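Local coordinates for endo-N-acetyl-beta-D-glucosaminidase (Hypocrea jecorina, PDB 4AC1), which hydrolyses the chitobiose core of N-linked glycans as a family 18 glycoside hydrolase, and is held responsible for deglycosylating the fungus's own cellulases, at residues A[20-26]-A[67-71]; A[43-49]-A[106-110]. All blocks are in the same frame, centred on the assembly; numbering follows the deposited sequence.

Interaction 1 of 2, residues A[20-26]-A[67-71]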
loop_
_atom_site.group_PDB
_atom_site.type_symbol
_atom_site.label_atom_id
_atom_site.label_comp_id
_atom_site.label_asym_id
_atom_site.label_seq_id
_atom_site.Cartn_x
_atom_site.Cartn_y
_atom_site.Cartn_z
ATOM N N ILE A 20 7.068 15.402 9.515
ATOM C CA ILE A 20 6.489 15.818 8.243
ATOM C C ILE A 20 4.980 15.677 8.380
ATOM O O ILE A 20 4.482 14.591 8.680
ATOM C CB ILE A 20 7.035 14.946 7.091
ATOM C CG1 ILE A 20 8.532 15.229 6.905
ATOM C CG2 ILE A 20 6.279 15.222 5.779
ATOM C CD1 ILE A 20 9.266 14.185 6.115
ATOM N N SER A 21 4.251 16.772 8.207
ATOM C CA SER A 21 2.811 16.725 8.322
ATOM C C SER A 21 2.199 16.004 7.128
ATOM O O SER A 21 2.604 16.238 5.978
ATOM C CB SER A 21 2.233 18.136 8.402
ATOM O OG SER A 21 0.836 18.070 8.604
ATOM N N MET A 22 1.209 15.151 7.410
ATOM C CA MET A 22 0.403 14.535 6.366
ATOM C C MET A 22 -0.789 15.399 5.973
ATOM O O MET A 22 -1.447 15.116 4.969
ATOM C CB MET A 22 -0.073 13.140 6.766
ATOM C CG MET A 22 -0.978 13.116 7.996
ATOM S SD MET A 22 -1.456 11.453 8.520
ATOM C CE MET A 22 0.077 10.810 9.213
ATOM N N LEU A 23 -1.051 16.459 6.736
ATOM C CA LEU A 23 -2.285 17.230 6.575
ATOM C C LEU A 23 -2.437 18.042 5.279
ATOM O O LEU A 23 -3.574 18.282 4.866
ATOM C CB LEU A 23 -2.583 18.106 7.804
ATOM C CG LEU A 23 -2.674 17.336 9.130
ATOM C CD1 LEU A 23 -2.798 18.314 10.275
ATOM C CD2 LEU A 23 -3.819 16.334 9.132
ATOM N N PRO A 24 -1.320 18.448 4.623
ATOM C CA PRO A 24 -1.531 19.149 3.349
ATOM C C PRO A 24 -2.321 18.326 2.336
ATOM O O PRO A 24 -2.966 18.884 1.462
ATOM C CB PRO A 24 -0.108 19.394 2.855
ATOM C CG PRO A 24 0.675 19.564 4.128
ATOM C CD PRO A 24 0.102 18.493 5.033
ATOM N N LEU A 25 -2.302 17.003 2.480
ATOM C CA LEU A 25 -3.062 16.126 1.599
ATOM C C LEU A 25 -4.570 16.313 1.705
ATOM O O LEU A 25 -5.306 15.926 0.787
ATOM C CB LEU A 25 -2.703 14.660 1.862
ATOM C CG LEU A 25 -1.321 14.256 1.363
ATOM C CD1 LEU A 25 -0.922 12.929 1.963
ATOM C CD2 LEU A 25 -1.288 14.197 -0.173
ATOM N N ILE A 26 -5.033 16.905 2.812
ATOM C CA ILE A 26 -6.458 17.228 2.958
ATOM C C ILE A 26 -6.756 18.719 2.995
ATOM O O ILE A 26 -7.917 19.108 2.870
ATOM C CB ILE A 26 -7.141 16.534 4.192
ATOM C CG1 ILE A 26 -6.468 16.951 5.507
ATOM C CG2 ILE A 26 -7.185 15.016 3.997
ATOM C CD1 ILE A 26 -7.284 16.674 6.765
ATOM N N GLU A 67 -2.310 13.389 13.951
ATOM C CA GLU A 67 -2.784 13.814 12.630
ATOM C C GLU A 67 -3.733 12.800 11.979
ATOM O O GLU A 67 -4.652 13.175 11.247
ATOM C CB GLU A 67 -1.613 14.140 11.688
ATOM C CG GLU A 67 -0.850 15.397 12.108
ATOM C CD GLU A 67 0.113 15.897 11.055
ATOM O OE1 GLU A 67 0.614 15.084 10.252
ATOM O OE2 GLU A 67 0.363 17.128 11.041
ATOM N N THR A 68 -3.529 11.508 12.243
ATOM C CA THR A 68 -4.395 10.509 11.590
ATOM C C THR A 68 -5.879 10.684 11.927
ATOM O O THR A 68 -6.740 10.368 11.107
ATOM C CB THR A 68 -3.978 9.032 11.845
ATOM O OG1 THR A 68 -4.135 8.709 13.230
ATOM C CG2 THR A 68 -2.536 8.752 11.385
ATOM N N ILE A 69 -6.170 11.204 13.122
ATOM C CA ILE A 69 -7.557 11.462 13.519
ATOM C C ILE A 69 -8.191 12.489 12.580
ATOM O O ILE A 69 -9.298 12.303 12.081
ATOM C CB ILE A 69 -7.665 11.938 14.995
ATOM C CG1 ILE A 69 -7.094 10.877 15.938
ATOM C CG2 ILE A 69 -9.121 12.255 15.370
ATOM C CD1 ILE A 69 -6.795 11.380 17.337
ATOM N N THR A 70 -7.442 13.554 12.310
ATOM C CA THR A 70 -7.890 14.618 11.425
ATOM C C THR A 70 -8.052 14.126 9.988
ATOM O O THR A 70 -8.999 14.516 9.284
ATOM C CB THR A 70 -6.906 15.787 11.489
ATOM O OG1 THR A 70 -6.725 16.140 12.867
ATOM C CG2 THR A 70 -7.415 16.992 10.715
ATOM N N MET A 71 -7.138 13.260 9.557
ATOM C CA MET A 71 -7.246 12.657 8.233
ATOM C C MET A 71 -8.545 11.862 8.109
ATOM O O MET A 71 -9.273 11.977 7.129
ATOM C CB MET A 71 -6.052 11.755 7.971
ATOM C CG MET A 71 -4.725 12.505 7.911
ATOM S SD MET A 71 -4.568 13.651 6.521
ATOM C CE MET A 71 -4.061 12.528 5.219
HETATM O O HOH W 1 2.926 13.427 10.612
#
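Both carboxylate oxygens of E67 are gripped by the 20-22 bend. OE1 accepts from M22 N at 2.9 Å (N-H...O 162°) and from a water that also donates to I20 O; OE2 takes the hydroxyl of S21 OG at 2.7 Å. The hydroxyl and the M22 amide both come to the syn sides of their oxygens, tilted nearly 30° out of the carboxylate plane, so two direct bonds and a bridging water fix the rotation of the group. S21 OG, swung opposite its own backbone N (chi1 -176°), also accepts from L23 N, 3.1 Å away, a capping bond at the turn into helix 24-27; the hydroxyl thus ties that turn to E67. With hydrogen-bond donors around it, the carboxylate is probably held ionised.

L23 flanks the acid, CD1 lying 3.5 Å from E67 OE2, while its other methyl, CD2, rests against T70 CB and M71 SD. Deeper in, the thioethers interleave: M22 SD meets M71 CG at 3.5 Å. M71, bent at chi2 and chi3, folds its sulfur toward L23 and I26, its CE reaching 4.2 Å from L25 CB. I26 closes the outer end, its CD1 over T70 O and CG2. Behind this layer T68 and M71 pack on V78 of strand 77-83, so helix 62-73 is clamped between strand and loop, as in the outer helical layer of the (beta/alpha)8 barrel of family 18.

Interaction 2 of 2, residues A[43-49]-A[106-110]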
loop_
_atom_site.group_PDB
_atom_site.type_symbol
_atom_site.label_atom_id
_atom_site.label_comp_id
_atom_site.label_asym_id
_atom_site.label_seq_id
_atom_site.Cartn_x
_atom_site.Cartn_y
_atom_site.Cartn_z
ATOM N N ILE A 43 7.681 -6.754 11.928
ATOM C CA ILE A 43 7.581 -7.799 12.944
ATOM C C ILE A 43 8.996 -8.318 13.194
ATOM O O ILE A 43 9.692 -8.743 12.264
ATOM C CB ILE A 43 6.653 -8.963 12.489
ATOM C CG1 ILE A 43 5.296 -8.444 11.986
ATOM C CG2 ILE A 43 6.512 -10.029 13.594
ATOM C CD1 ILE A 43 4.421 -7.820 13.027
ATOM N N ASN A 44 9.429 -8.262 14.449
ATOM C CA ASN A 44 10.802 -8.612 14.813
ATOM C C ASN A 44 10.857 -9.841 15.696
ATOM O O ASN A 44 10.284 -9.835 16.784
ATOM C CB ASN A 44 11.441 -7.434 15.548
ATOM C CG ASN A 44 11.430 -6.161 14.721
ATOM O OD1 ASN A 44 10.808 -5.166 15.097
ATOM N ND2 ASN A 44 12.089 -6.199 13.567
ATOM N N GLN A 45 11.534 -10.895 15.234
ATOM C CA GLN A 45 11.751 -12.076 16.068
ATOM C C GLN A 45 12.346 -11.644 17.412
ATOM O O GLN A 45 13.318 -10.892 17.453
ATOM C CB GLN A 45 12.682 -13.086 15.384
ATOM C CG GLN A 45 13.012 -14.296 16.272
ATOM C CD GLN A 45 14.058 -15.227 15.693
ATOM O OE1 GLN A 45 13.836 -16.432 15.606
ATOM N NE2 GLN A 45 15.213 -14.678 15.326
ATOM N N GLY A 46 11.731 -12.091 18.501
ATOM C CA GLY A 46 12.224 -11.766 19.839
ATOM C C GLY A 46 12.012 -10.323 20.277
ATOM O O GLY A 46 12.439 -9.942 21.370
ATOM N N GLY A 47 11.354 -9.521 19.436
ATOM C CA GLY A 47 11.118 -8.108 19.725
ATOM C C GLY A 47 9.664 -7.680 19.717
ATOM O O GLY A 47 8.747 -8.500 19.816
ATOM N N VAL A 48 9.465 -6.375 19.634
ATOM C CA VAL A 48 8.129 -5.805 19.511
ATOM C C VAL A 48 7.993 -5.195 18.120
ATOM O O VAL A 48 8.988 -4.870 17.473
ATOM C CB VAL A 48 7.808 -4.720 20.600
ATOM C CG1 VAL A 48 7.867 -5.335 21.997
ATOM C CG2 VAL A 48 8.757 -3.509 20.478
ATOM N N VAL A 49 6.748 -5.030 17.688
ATOM C CA VAL A 49 6.482 -4.367 16.421
ATOM C C VAL A 49 7.124 -2.975 16.418
ATOM O O VAL A 49 7.049 -2.237 17.407
ATOM C CB VAL A 49 4.978 -4.272 16.166
ATOM C CG1 VAL A 49 4.646 -3.330 15.001
ATOM C CG2 VAL A 49 4.399 -5.646 15.948
ATOM N N TYR A 106 3.305 -13.545 17.232
ATOM C CA TYR A 106 3.624 -12.448 16.320
ATOM C C TYR A 106 2.379 -11.887 15.639
ATOM O O TYR A 106 2.252 -10.665 15.479
ATOM C CB TYR A 106 4.744 -12.838 15.337
ATOM C CG TYR A 106 6.042 -13.067 16.065
ATOM C CD1 TYR A 106 6.702 -12.006 16.675
ATOM C CD2 TYR A 106 6.578 -14.347 16.198
ATOM C CE1 TYR A 106 7.880 -12.201 17.378
ATOM C CE2 TYR A 106 7.755 -14.553 16.912
ATOM C CZ TYR A 106 8.394 -13.467 17.493
ATOM O OH TYR A 106 9.549 -13.660 18.205
ATOM N N TYR A 107 1.464 -12.772 15.260
ATOM C CA TYR A 107 0.178 -12.317 14.749
ATOM C C TYR A 107 -0.528 -11.437 15.809
ATOM O O TYR A 107 -1.087 -10.379 15.491
ATOM C CB TYR A 107 -0.734 -13.477 14.295
ATOM C CG TYR A 107 -2.106 -12.939 14.014
ATOM C CD1 TYR A 107 -2.356 -12.248 12.821
ATOM C CD2 TYR A 107 -3.122 -13.002 14.982
ATOM C CE1 TYR A 107 -3.588 -11.677 12.581
ATOM C CE2 TYR A 107 -4.349 -12.422 14.749
ATOM C CZ TYR A 107 -4.571 -11.767 13.536
ATOM O OH TYR A 107 -5.802 -11.210 13.296
ATOM N N GLY A 108 -0.481 -11.864 17.073
ATOM C CA GLY A 108 -1.120 -11.113 18.150
ATOM C C GLY A 108 -0.562 -9.702 18.243
ATOM O O GLY A 108 -1.300 -8.748 18.482
ATOM N N GLN A 109 0.744 -9.564 18.043
ATOM C CA GLN A 109 1.366 -8.238 18.009
ATOM C C GLN A 109 0.823 -7.365 16.868
ATOM O O GLN A 109 0.558 -6.172 17.058
ATOM C CB GLN A 109 2.879 -8.348 17.880
ATOM C CG GLN A 109 3.615 -8.917 19.100
ATOM C CD GLN A 109 5.116 -8.898 18.889
ATOM O OE1 GLN A 109 5.586 -8.837 17.757
ATOM N NE2 GLN A 109 5.877 -8.948 19.971
ATOM N N LEU A 110 0.662 -7.955 15.689
ATOM C CA LEU A 110 0.104 -7.221 14.548
ATOM C C LEU A 110 -1.340 -6.799 14.822
ATOM O O LEU A 110 -1.703 -5.643 14.613
ATOM C CB LEU A 110 0.209 -8.054 13.260
ATOM C CG LEU A 110 -0.340 -7.421 11.973
ATOM C CD1 LEU A 110 0.434 -6.145 11.602
ATOM C CD2 LEU A 110 -0.326 -8.428 10.824
HETATM O O HOH W 2 7.941 -8.015 16.829
#
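Y106 and Q109, one turn apart on helix 100-116, reach into the 43-49 loop and take hold of its backbone. The phenol oxygen Y106 OH accepts from G46 N at 2.7 Å, almost perfectly straight (178°), with the amide at the ring edge near its plane. Q109 NE2 donates to G47 O at 2.9 Å; the bond runs in the carbonyl plane, the acceptor lies just 8° out of the side-chain amide plane, and CG, anti to the carbonyl carbon (chi1 -69°), starts an extended chain that carries the amide to the loop. At its other end, Q109 OE1 probably accepts a hydrogen bond from a water that itself accepts from N44 N, so the one amide group probably braces two points of the loop.

Apolar contacts line the base of these arms. I43 CG2 sits obliquely against the Y106 ring, 3.7 Å from CD1, and I43 CD1 leans on L110 CB; V49 CG2 slides alongside the Q109 chain in the opposite sense, 3.7 Å from CB. The loop is a beta hairpin connection between the antiparallel strands 35-42 and 50-51, with a type II turn from N44 to G47 at its tip, closed by G47 N bonding to N44 O at 2.9 Å. G46 has the positive phi expected at the third position of such a turn. Replacing Y106 by an alanine would probably leave the G46 amide without its acceptor and open a gap beside I43.

Further out, I43 N is bound by S89 OG and I43 packs on T94, while L95 touches the Y106 side chain and helix 100-116 packs through Y107 against helix 132-146.

The two contacts lie on the same barrel, with centres 27 Å apart and nearest atoms about 15 Å apart, so they do not touch. Their segments alternate along the chain: 20-26, 43-49, 67-71, 106-110. Interaction 1 joins the connection after strand 4-9 to helix 62-73; interaction 2 joins the hairpin loop after strand 35-42 to helix 100-116. In each, a loop that follows one parallel strand is held by a helix later in the chain. Strands 4-9, 35-42 and 77-83 are consecutive neighbours in the shared sheet, so both contacts fall in the early part of the barrel, at separate places.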